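Uncharacterized protein (Pyrococcus horikoshii, PDB 2P8T) is of unknown function, though it may bind ATP and have aminoacyl-tRNA ligase activity. Local coordinates at residues E75-D78 and K79-M83; F141-L144 and K145-Y148; K109-E112 and L113-E116. One frame throughout, in Å; residues are numbered along the deposited sequence.

Contact 1: residues E75-D78 and K79-M83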
ATOM      1  N   GLU A  75      -2.120  -4.833  16.592  1.00 24.06           N
ATOM      2  CA  GLU A  75      -0.681  -4.865  16.826  1.00 25.00           C
ATOM      3  C   GLU A  75       0.015  -5.056  15.478  1.00 23.66           C
ATOM      4  O   GLU A  75       1.064  -4.468  15.215  1.00 22.99           O
ATOM      5  CB  GLU A  75      -0.269  -5.994  17.776  1.00 25.32           C
ATOM      6  CG  GLU A  75      -0.737  -5.831  19.228  1.00 28.23           C
ATOM      7  CD  GLU A  75      -0.359  -7.016  20.100  1.00 29.46           C
ATOM      8  OE1 GLU A  75      -0.428  -8.175  19.613  1.00 35.16           O
ATOM      9  OE2 GLU A  75      -0.005  -6.794  21.282  1.00 36.56           O
ATOM     10  N   ILE A  76      -0.581  -5.883  14.626  1.00 22.34           N
ATOM     11  CA  ILE A  76      -0.031  -6.081  13.284  1.00 21.31           C
ATOM     12  C   ILE A  76      -0.058  -4.797  12.459  1.00 20.93           C
ATOM     13  O   ILE A  76       0.953  -4.431  11.866  1.00 20.34           O
ATOM     14  CB  ILE A  76      -0.731  -7.236  12.537  1.00 21.34           C
ATOM     15  CG1 ILE A  76      -0.280  -8.571  13.130  1.00 21.18           C
ATOM     16  CG2 ILE A  76      -0.380  -7.201  11.034  1.00 20.25           C
ATOM     17  CD1 ILE A  76      -1.184  -9.776  12.729  1.00 21.44           C
ATOM     18  N   ARG A  77      -1.210  -4.126  12.428  1.00 20.32           N
ATOM     19  CA  ARG A  77      -1.360  -2.853  11.718  1.00 21.19           C
ATOM     20  C   ARG A  77      -0.404  -1.782  12.240  1.00 21.76           C
ATOM     21  O   ARG A  77       0.169  -1.010  11.461  1.00 20.39           O
ATOM     22  CB  ARG A  77      -2.791  -2.337  11.833  1.00 21.46           C
ATOM     23  CG  ARG A  77      -3.166  -1.371  10.704  1.00 20.07           C
ATOM     24  CD  ARG A  77      -4.608  -0.847  10.798  1.00 21.89           C
ATOM     25  NE  ARG A  77      -4.950  -0.144   9.555  1.00 23.65           N
ATOM     26  CZ  ARG A  77      -4.536   1.094   9.260  1.00 23.94           C
ATOM     27  NH1 ARG A  77      -3.812   1.774  10.132  1.00 25.79           N
ATOM     28  NH2 ARG A  77      -4.853   1.659   8.105  1.00 24.49           N
ATOM     29  N   ASP A  78      -0.246  -1.719  13.562  1.00 22.47           N
ATOM     30  CA  ASP A  78       0.671  -0.736  14.150  1.00 24.04           C
ATOM     31  C   ASP A  78       2.096  -0.977  13.686  1.00 24.30           C
ATOM     32  O   ASP A  78       2.824  -0.034  13.337  1.00 24.70           O
ATOM     33  CB  ASP A  78       0.582  -0.733  15.682  1.00 24.78           C
ATOM     34  CG  ASP A  78      -0.724  -0.168  16.192  1.00 27.21           C
ATOM     35  OD1 ASP A  78      -1.489   0.436  15.408  1.00 29.14           O
ATOM     36  OD2 ASP A  78      -0.990  -0.319  17.404  1.00 32.54           O
ATOM     37  N   LYS A  79       2.481  -2.248  13.651  1.00 23.84           N
ATOM     38  CA  LYS A  79       3.746  -2.647  13.085  1.00 25.19           C
ATOM     39  C   LYS A  79       3.880  -2.242  11.600  1.00 23.60           C
ATOM     40  O   LYS A  79       4.939  -1.799  11.197  1.00 22.80           O
ATOM     41  CB  LYS A  79       3.967  -4.142  13.279  1.00 25.61           C
ATOM     42  CG  LYS A  79       4.294  -4.525  14.738  1.00 28.69           C
ATOM     43  CD  LYS A  79       4.211  -6.041  14.978  1.00 28.78           C
ATOM     44  CE  LYS A  79       4.179  -6.362  16.476  1.00 32.42           C
ATOM     45  NZ  LYS A  79       5.412  -5.838  17.166  1.00 35.78           N
ATOM     46  N   LEU A  80       2.811  -2.382  10.814  1.00 22.84           N
ATOM     47  CA  LEU A  80       2.850  -1.955   9.402  1.00 22.84           C
ATOM     48  C   LEU A  80       3.046  -0.456   9.265  1.00 23.00           C
ATOM     49  O   LEU A  80       3.829   0.003   8.422  1.00 22.79           O
ATOM     50  CB  LEU A  80       1.582  -2.367   8.641  1.00 23.11           C
ATOM     51  CG  LEU A  80       1.482  -3.843   8.263  1.00 24.29           C
ATOM     52  CD1 LEU A  80       0.128  -4.112   7.591  1.00 23.11           C
ATOM     53  CD2 LEU A  80       2.630  -4.245   7.319  1.00 23.62           C
ATOM     54  N   LEU A  81       2.369   0.295  10.129  1.00 23.18           N
ATOM     55  CA  LEU A  81       2.460   1.746  10.114  1.00 24.39           C
ATOM     56  C   LEU A  81       3.777   2.272  10.661  1.00 24.53           C
ATOM     57  O   LEU A  81       4.083   3.457  10.499  1.00 25.60           O
ATOM     58  CB  LEU A  81       1.293   2.362  10.859  1.00 24.32           C
ATOM     59  CG  LEU A  81      -0.022   2.409  10.107  1.00 25.98           C
ATOM     60  CD1 LEU A  81      -1.057   2.952  11.060  1.00 28.99           C
ATOM     61  CD2 LEU A  81       0.064   3.269   8.846  1.00 28.31           C
ATOM     62  N   SER A  82       4.561   1.409  11.300  1.00 24.67           N
ATOM     63  CA  SER A  82       5.945   1.757  11.653  1.00 25.05           C
ATOM     64  C   SER A  82       6.884   1.750  10.440  1.00 24.92           C
ATOM     65  O   SER A  82       7.944   2.375  10.484  1.00 25.47           O
ATOM     66  CB  SER A  82       6.510   0.850  12.764  1.00 26.10           C
ATOM     67  OG  SER A  82       6.941  -0.422  12.276  1.00 26.77           O
ATOM     68  N   MET A  83       6.515   1.043   9.374  1.00 23.45           N
ATOM     69  CA  MET A  83       7.386   0.930   8.202  1.00 23.20           C
ATOM     70  C   MET A  83       6.815   1.590   6.939  1.00 22.72           C
ATOM     71  O   MET A  83       7.530   1.769   5.947  1.00 22.35           O
ATOM     72  CB  MET A  83       7.838  -0.533   7.958  1.00 23.50           C
ATOM     73  CG  MET A  83       6.773  -1.605   7.625  1.00 25.17           C
ATOM     74  SD  MET A  83       7.382  -3.364   7.700  1.00 23.90           S
ATOM     75  CE  MET A  83       7.342  -3.598   9.466  1.00 29.02           C
TER
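Leu81 brings its CD1 methyl obliquely up to NH1 of Arg77, one turn back on helix 71-81. At 3.1 Å, Leu81 CD1 to Arg77 NH1 is unusually short, perhaps partly a matter of model placement. The backbone joins the same pair, Leu81 N donating to Arg77 O at 2.9 Å. CG of Arg77 stands opposite the backbone N (chi1 -157°), and the extended chain beyond carries the guanidinium to the last turn of helix 17-26, where NE and NH2 bond to Ile24 O and Phe25 O while NH1 pairs with Glu86. The packed side rests on these bonds and on buried Ile76 and Leu80 against helices 17-26 and 193-196.

The solvent side is looser. Lys79 runs CG past Glu75 O at 3.3 Å, yet its NZ stays 6.7 Å from Glu75 OE1, so the charges do not meet. Ser82 N makes only a weak bond to Asp78 O, and Ser82 OG donates to Lys79 O at 2.7 Å. Cutting Leu81 back to an alanine is likely to open a gap beside NH1 and strip its apolar cover. With all three guanidinium nitrogens engaged, the chemistry implies a buried arginine that links two helices.

Contact 2: residues F141-L144 and K145-Y148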
ATOM      1  N   PHE A 141      17.289  14.630  -8.346  1.00 32.30           N
ATOM      2  CA  PHE A 141      16.818  15.253  -7.103  1.00 31.94           C
ATOM      3  C   PHE A 141      15.917  16.480  -7.318  1.00 31.62           C
ATOM      4  O   PHE A 141      15.792  17.336  -6.445  1.00 31.19           O
ATOM      5  CB  PHE A 141      17.996  15.534  -6.147  1.00 32.29           C
ATOM      6  CG  PHE A 141      18.824  14.310  -5.838  1.00 32.73           C
ATOM      7  CD1 PHE A 141      18.359  13.343  -4.949  1.00 32.89           C
ATOM      8  CD2 PHE A 141      20.050  14.110  -6.453  1.00 34.56           C
ATOM      9  CE1 PHE A 141      19.111  12.197  -4.661  1.00 33.39           C
ATOM     10  CE2 PHE A 141      20.814  12.962  -6.184  1.00 34.91           C
ATOM     11  CZ  PHE A 141      20.341  12.002  -5.287  1.00 34.40           C
ATOM     12  N   ARG A 142      15.260  16.540  -8.474  1.00 31.16           N
ATOM     13  CA  ARG A 142      14.249  17.564  -8.727  1.00 31.14           C
ATOM     14  C   ARG A 142      12.968  17.261  -7.933  1.00 29.84           C
ATOM     15  O   ARG A 142      12.595  16.087  -7.764  1.00 28.37           O
ATOM     16  CB  ARG A 142      13.968  17.682 -10.241  1.00 31.38           C
ATOM     17  CG  ARG A 142      13.302  16.445 -10.858  1.00 34.00           C
ATOM     18  CD  ARG A 142      13.402  16.379 -12.398  1.00 33.78           C
ATOM     19  NE  ARG A 142      12.430  15.437 -12.940  1.00 36.64           N
ATOM     20  CZ  ARG A 142      12.650  14.142 -13.178  1.00 37.09           C
ATOM     21  NH1 ARG A 142      13.838  13.595 -12.967  1.00 34.81           N
ATOM     22  NH2 ARG A 142      11.656  13.391 -13.642  1.00 34.94           N
ATOM     23  N   PRO A 143      12.298  18.305  -7.410  1.00 28.87           N
ATOM     24  CA  PRO A 143      11.096  18.032  -6.628  1.00 27.95           C
ATOM     25  C   PRO A 143       9.947  17.508  -7.453  1.00 27.13           C
ATOM     26  O   PRO A 143       9.731  17.955  -8.589  1.00 26.89           O
ATOM     27  CB  PRO A 143      10.742  19.403  -6.040  1.00 28.41           C
ATOM     28  CG  PRO A 143      12.029  20.166  -6.109  1.00 29.78           C
ATOM     29  CD  PRO A 143      12.611  19.743  -7.405  1.00 29.21           C
ATOM     30  N   LEU A 144       9.241  16.538  -6.883  1.00 25.52           N
ATOM     31  CA  LEU A 144       7.937  16.097  -7.367  1.00 24.64           C
ATOM     32  C   LEU A 144       6.929  17.231  -7.613  1.00 24.68           C
ATOM     33  O   LEU A 144       6.172  17.186  -8.572  1.00 23.73           O
ATOM     34  CB  LEU A 144       7.325  15.159  -6.325  1.00 23.86           C
ATOM     35  CG  LEU A 144       5.888  14.691  -6.532  1.00 23.83           C
ATOM     36  CD1 LEU A 144       5.795  13.827  -7.812  1.00 23.10           C
ATOM     37  CD2 LEU A 144       5.385  13.931  -5.307  1.00 24.13           C
ATOM     38  N   LYS A 145       6.875  18.219  -6.716  1.00 25.23           N
ATOM     39  CA  LYS A 145       5.810  19.234  -6.785  1.00 26.07           C
ATOM     40  C   LYS A 145       5.876  20.130  -8.036  1.00 26.02           C
ATOM     41  O   LYS A 145       4.896  20.818  -8.384  1.00 25.99           O
ATOM     42  CB  LYS A 145       5.804  20.101  -5.515  1.00 26.79           C
ATOM     43  CG  LYS A 145       7.041  20.949  -5.365  1.00 27.91           C
ATOM     44  CD  LYS A 145       7.072  21.620  -3.997  1.00 30.86           C
ATOM     45  CE  LYS A 145       8.503  21.885  -3.553  1.00 34.41           C
ATOM     46  NZ  LYS A 145       9.320  22.661  -4.530  1.00 36.65           N
ATOM     47  N   GLU A 146       7.019  20.117  -8.710  1.00 25.64           N
ATOM     48  CA  GLU A 146       7.172  20.842  -9.973  1.00 26.67           C
ATOM     49  C   GLU A 146       6.345  20.213 -11.086  1.00 25.61           C
ATOM     50  O   GLU A 146       5.823  20.913 -11.947  1.00 26.68           O
ATOM     51  CB  GLU A 146       8.627  20.893 -10.388  1.00 27.02           C
ATOM     52  CG  GLU A 146       9.488  21.711  -9.444  1.00 31.38           C
ATOM     53  CD  GLU A 146      10.808  22.093 -10.057  1.00 35.92           C
ATOM     54  OE1 GLU A 146      11.345  21.312 -10.889  1.00 37.67           O
ATOM     55  OE2 GLU A 146      11.310  23.183  -9.696  1.00 38.98           O
ATOM     56  N   MET A 147       6.217  18.887 -11.055  1.00 23.65           N
ATOM     57  CA  MET A 147       5.417  18.166 -12.052  1.00 21.04           C
ATOM     58  C   MET A 147       4.012  17.893 -11.547  1.00 21.28           C
ATOM     59  O   MET A 147       3.062  17.958 -12.323  1.00 20.09           O
ATOM     60  CB  MET A 147       6.078  16.814 -12.427  1.00 20.96           C
ATOM     61  CG  MET A 147       7.466  16.890 -13.104  1.00 20.78           C
ATOM     62  SD  MET A 147       8.062  15.290 -13.779  1.00 14.56           S
ATOM     63  CE  MET A 147       6.778  15.064 -15.056  1.00 18.53           C
ATOM     64  N   TYR A 148       3.881  17.541 -10.255  1.00 21.00           N
ATOM     65  CA  TYR A 148       2.592  17.121  -9.678  1.00 21.09           C
ATOM     66  C   TYR A 148       2.276  17.799  -8.332  1.00 22.12           C
ATOM     67  O   TYR A 148       2.302  17.161  -7.271  1.00 20.31           O
ATOM     68  CB  TYR A 148       2.512  15.592  -9.516  1.00 21.66           C
ATOM     69  CG  TYR A 148       2.690  14.874 -10.831  1.00 21.63           C
ATOM     70  CD1 TYR A 148       1.621  14.724 -11.725  1.00 22.70           C
ATOM     71  CD2 TYR A 148       3.920  14.376 -11.186  1.00 21.54           C
ATOM     72  CE1 TYR A 148       1.797  14.072 -12.957  1.00 20.62           C
ATOM     73  CE2 TYR A 148       4.106  13.728 -12.408  1.00 21.95           C
ATOM     74  CZ  TYR A 148       3.038  13.571 -13.271  1.00 21.69           C
ATOM     75  OH  TYR A 148       3.277  12.940 -14.473  1.00 20.16           O
TER
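Leu144 and Tyr148 meet through CD1 of the leucine and CD2 of the ring, 3.9 Å apart; the side chains cross at about a right angle and the methyl approaches the ring obliquely. Leu144 CG is turned opposite the backbone N (chi1 173°), which brings the branch to CB and CD2 of the tyrosine. In the backbone, Leu144 O is gripped twice. Tyr148 N donates to it at 2.9 Å, almost straight at an N-H...O angle of 167°, whereas Met147 N, 3.0 Å from the same Leu144 O, comes from above the carbonyl plane. The chain is thereby closed into a single turn.

Pro143 adds a second set of contacts. Its CB lies 3.9 Å from Lys145 NZ, and its CD is 4.0 Å from the carboxylate carbon CD of Glu146: the lysine end meets the CB-CG edge of the proline and the glutamate carboxylate meets its CD, each side chain passing at a slant. Farther out, Met147 SD sits at the edge of the Arg142 guanidinium, 4.1 Å from NH2. That guanidinium is positioned by a salt bridge to Asp140 and a cation-pi contact with Phe137, and the tyrosine hydroxyl by a hydrogen bond with Asp93.

The turn occupies the connection from strand 134-136 to helix 149-154, with Tyr148 as N-cap residue of that helix. Leu144 points into the fold, touching Met126 and Leu128 of strand 124-131, Ile135 and Ala152.

Contact 3: residues K109-E112 and L113-E116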
ATOM      1  N   LYS A 109      16.085   0.395  -7.275  1.00 26.91           N
ATOM      2  CA  LYS A 109      16.118   0.946  -8.609  1.00 27.07           C
ATOM      3  C   LYS A 109      14.691   1.278  -8.994  1.00 26.15           C
ATOM      4  O   LYS A 109      13.866   0.376  -9.162  1.00 25.06           O
ATOM      5  CB  LYS A 109      16.727  -0.069  -9.589  1.00 27.84           C
ATOM      6  CG  LYS A 109      18.045  -0.688  -9.115  1.00 30.85           C
ATOM      7  CD  LYS A 109      19.147   0.358  -8.960  1.00 37.41           C
ATOM      8  CE  LYS A 109      19.473   1.048 -10.295  1.00 39.99           C
ATOM      9  NZ  LYS A 109      19.808   2.491 -10.101  1.00 42.76           N
ATOM     10  N   SER A 110      14.406   2.572  -9.127  1.00 25.49           N
ATOM     11  CA  SER A 110      13.053   3.043  -9.391  1.00 25.37           C
ATOM     12  C   SER A 110      12.462   2.411 -10.643  1.00 24.53           C
ATOM     13  O   SER A 110      11.324   2.009 -10.630  1.00 23.67           O
ATOM     14  CB  SER A 110      13.016   4.576  -9.516  1.00 26.05           C
ATOM     15  OG  SER A 110      13.428   5.186  -8.304  1.00 30.67           O
ATOM     16  N   ILE A 111      13.245   2.313 -11.719  1.00 23.95           N
ATOM     17  CA  ILE A 111      12.715   1.795 -12.980  1.00 24.02           C
ATOM     18  C   ILE A 111      12.273   0.331 -12.831  1.00 23.32           C
ATOM     19  O   ILE A 111      11.250  -0.074 -13.378  1.00 21.74           O
ATOM     20  CB  ILE A 111      13.716   1.990 -14.174  1.00 23.92           C
ATOM     21  CG1 ILE A 111      13.001   1.764 -15.515  1.00 26.49           C
ATOM     22  CG2 ILE A 111      14.938   1.102 -14.013  1.00 25.92           C
ATOM     23  CD1 ILE A 111      13.643   2.499 -16.694  1.00 28.61           C
ATOM     24  N   GLU A 112      13.032  -0.436 -12.053  1.00 22.76           N
ATOM     25  CA  GLU A 112      12.693  -1.832 -11.783  1.00 23.28           C
ATOM     26  C   GLU A 112      11.389  -1.937 -11.003  1.00 22.72           C
ATOM     27  O   GLU A 112      10.510  -2.742 -11.323  1.00 21.90           O
ATOM     28  CB  GLU A 112      13.847  -2.524 -11.045  1.00 24.18           C
ATOM     29  CG  GLU A 112      15.156  -2.523 -11.830  1.00 28.11           C
ATOM     30  CD  GLU A 112      16.184  -3.498 -11.292  1.00 32.61           C
ATOM     31  OE1 GLU A 112      15.904  -4.172 -10.276  1.00 34.42           O
ATOM     32  OE2 GLU A 112      17.283  -3.592 -11.890  1.00 34.99           O
ATOM     33  N   LEU A 113      11.234  -1.084  -9.993  1.00 21.55           N
ATOM     34  CA  LEU A 113      10.014  -1.109  -9.195  1.00 20.73           C
ATOM     35  C   LEU A 113       8.802  -0.657 -10.014  1.00 20.50           C
ATOM     36  O   LEU A 113       7.709  -1.195  -9.857  1.00 19.79           O
ATOM     37  CB  LEU A 113      10.188  -0.252  -7.938  1.00 20.39           C
ATOM     38  CG  LEU A 113      11.271  -0.728  -6.956  1.00 20.45           C
ATOM     39  CD1 LEU A 113      11.372   0.229  -5.784  1.00 20.68           C
ATOM     40  CD2 LEU A 113      10.997  -2.128  -6.449  1.00 21.03           C
ATOM     41  N   ARG A 114       9.009   0.324 -10.897  1.00 20.18           N
ATOM     42  CA  ARG A 114       7.943   0.770 -11.766  1.00 20.85           C
ATOM     43  C   ARG A 114       7.441  -0.396 -12.621  1.00 20.98           C
ATOM     44  O   ARG A 114       6.249  -0.590 -12.760  1.00 19.66           O
ATOM     45  CB  ARG A 114       8.412   1.894 -12.682  1.00 20.93           C
ATOM     46  CG  ARG A 114       7.309   2.361 -13.624  1.00 22.48           C
ATOM     47  CD  ARG A 114       7.823   3.240 -14.712  1.00 27.57           C
ATOM     48  NE  ARG A 114       8.937   2.703 -15.508  1.00 33.42           N
ATOM     49  CZ  ARG A 114       8.812   1.929 -16.578  1.00 33.90           C
ATOM     50  NH1 ARG A 114       7.613   1.525 -16.963  1.00 39.13           N
ATOM     51  NH2 ARG A 114       9.890   1.533 -17.252  1.00 30.24           N
ATOM     52  N   ASP A 115       8.376  -1.142 -13.202  1.00 21.49           N
ATOM     53  CA  ASP A 115       8.050  -2.277 -14.075  1.00 21.76           C
ATOM     54  C   ASP A 115       7.273  -3.346 -13.305  1.00 21.37           C
ATOM     55  O   ASP A 115       6.303  -3.919 -13.828  1.00 21.16           O
ATOM     56  CB  ASP A 115       9.333  -2.864 -14.674  1.00 22.58           C
ATOM     57  CG  ASP A 115      10.000  -1.924 -15.674  1.00 24.44           C
ATOM     58  OD1 ASP A 115       9.335  -0.972 -16.149  1.00 23.79           O
ATOM     59  OD2 ASP A 115      11.195  -2.140 -15.993  1.00 28.02           O
ATOM     60  N   GLU A 116       7.686  -3.600 -12.060  1.00 21.10           N
ATOM     61  CA  GLU A 116       6.935  -4.512 -11.180  1.00 21.37           C
ATOM     62  C   GLU A 116       5.547  -3.964 -10.884  1.00 20.37           C
ATOM     63  O   GLU A 116       4.584  -4.730 -10.841  1.00 20.73           O
ATOM     64  CB  GLU A 116       7.696  -4.812  -9.875  1.00 21.99           C
ATOM     65  CG  GLU A 116       8.949  -5.683 -10.039  1.00 24.49           C
ATOM     66  CD  GLU A 116       8.705  -6.948 -10.860  1.00 29.76           C
ATOM     67  OE1 GLU A 116       7.816  -7.743 -10.487  1.00 32.86           O
ATOM     68  OE2 GLU A 116       9.387  -7.122 -11.896  1.00 33.20           O
TER
HETATM   69  O   HOH W   1      11.493  -5.061 -12.553  1.00 31.88           O
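Leu113, Arg114, Asp115 and Glu116 donate their backbone N-H groups in turn to Lys109 O, Ser110 O, Ile111 O and Glu112 O, with N-H...O angles of 158° to 162° and lengths that run from 2.9 Å for Arg114 N to Ser110 O up to 3.1 Å for Leu113 N to Lys109 O. This unbroken series establishes the regular first two turns of helix 110-119, with Lys109 at the N-cap position.

On one flank Ile111 and Arg114 lie alongside each other and point the same way. CG1 of the isoleucine is 3.6 Å from Arg114 NH2, at the edge of the guanidinium. A bend at chi3 (53°) folds the arginine back, so that Asp115 CG comes over one guanidinium face, offset toward the rim. There Arg114 NH2 and Asp115 OD1 form a salt bridge at 2.8 Å, but the oxygen lies well off the guanidinium plane, so attraction of charges holds it without an aligned N-H. Asp115 OD2 also stands 3.3 Å from Ile111 O, an acceptor-acceptor approach that the neighbouring arginine probably helps to offset.

In the DUF4443 region, helix 110-119 connects strands 95-102 and 124-131 of a five-stranded antiparallel sheet and packs against helix 172-187. Buried Leu113 meets Val182 and Ile185 of that helix, and Ser110 OG bonds to Ile127 O of strand 124-131, tying the helix start to the sheet.

On another flank a water donates to both Glu112 O (2.8 Å) and Glu116 OE2 (3.0 Å). It bridges a carbonyl already taken by Glu116 N to the carboxylate of the same residue.

How the contacts relate
All three contacts are local, each within one short continuous run of chain, and none touches another; contacts 2 and 3 come nearest, about 10 Å between closest atoms. Contact 1 is the most buried, with Ile76 and Leu80 packed against helices 17-26 and 193-196, and its buried arginine is spent on helix 17-26 and Glu86. Contacts 2 and 3 are surface contacts with one buried leucine apiece, and both reach strand 124-131. In form, contacts 1 and 3 each lie along a single helix, contact 3 adding a salt bridge and a water, whereas contact 2 is an irregular turn ahead of a helix, held by a shared carbonyl and ordinary van der Waals side-chain contacts.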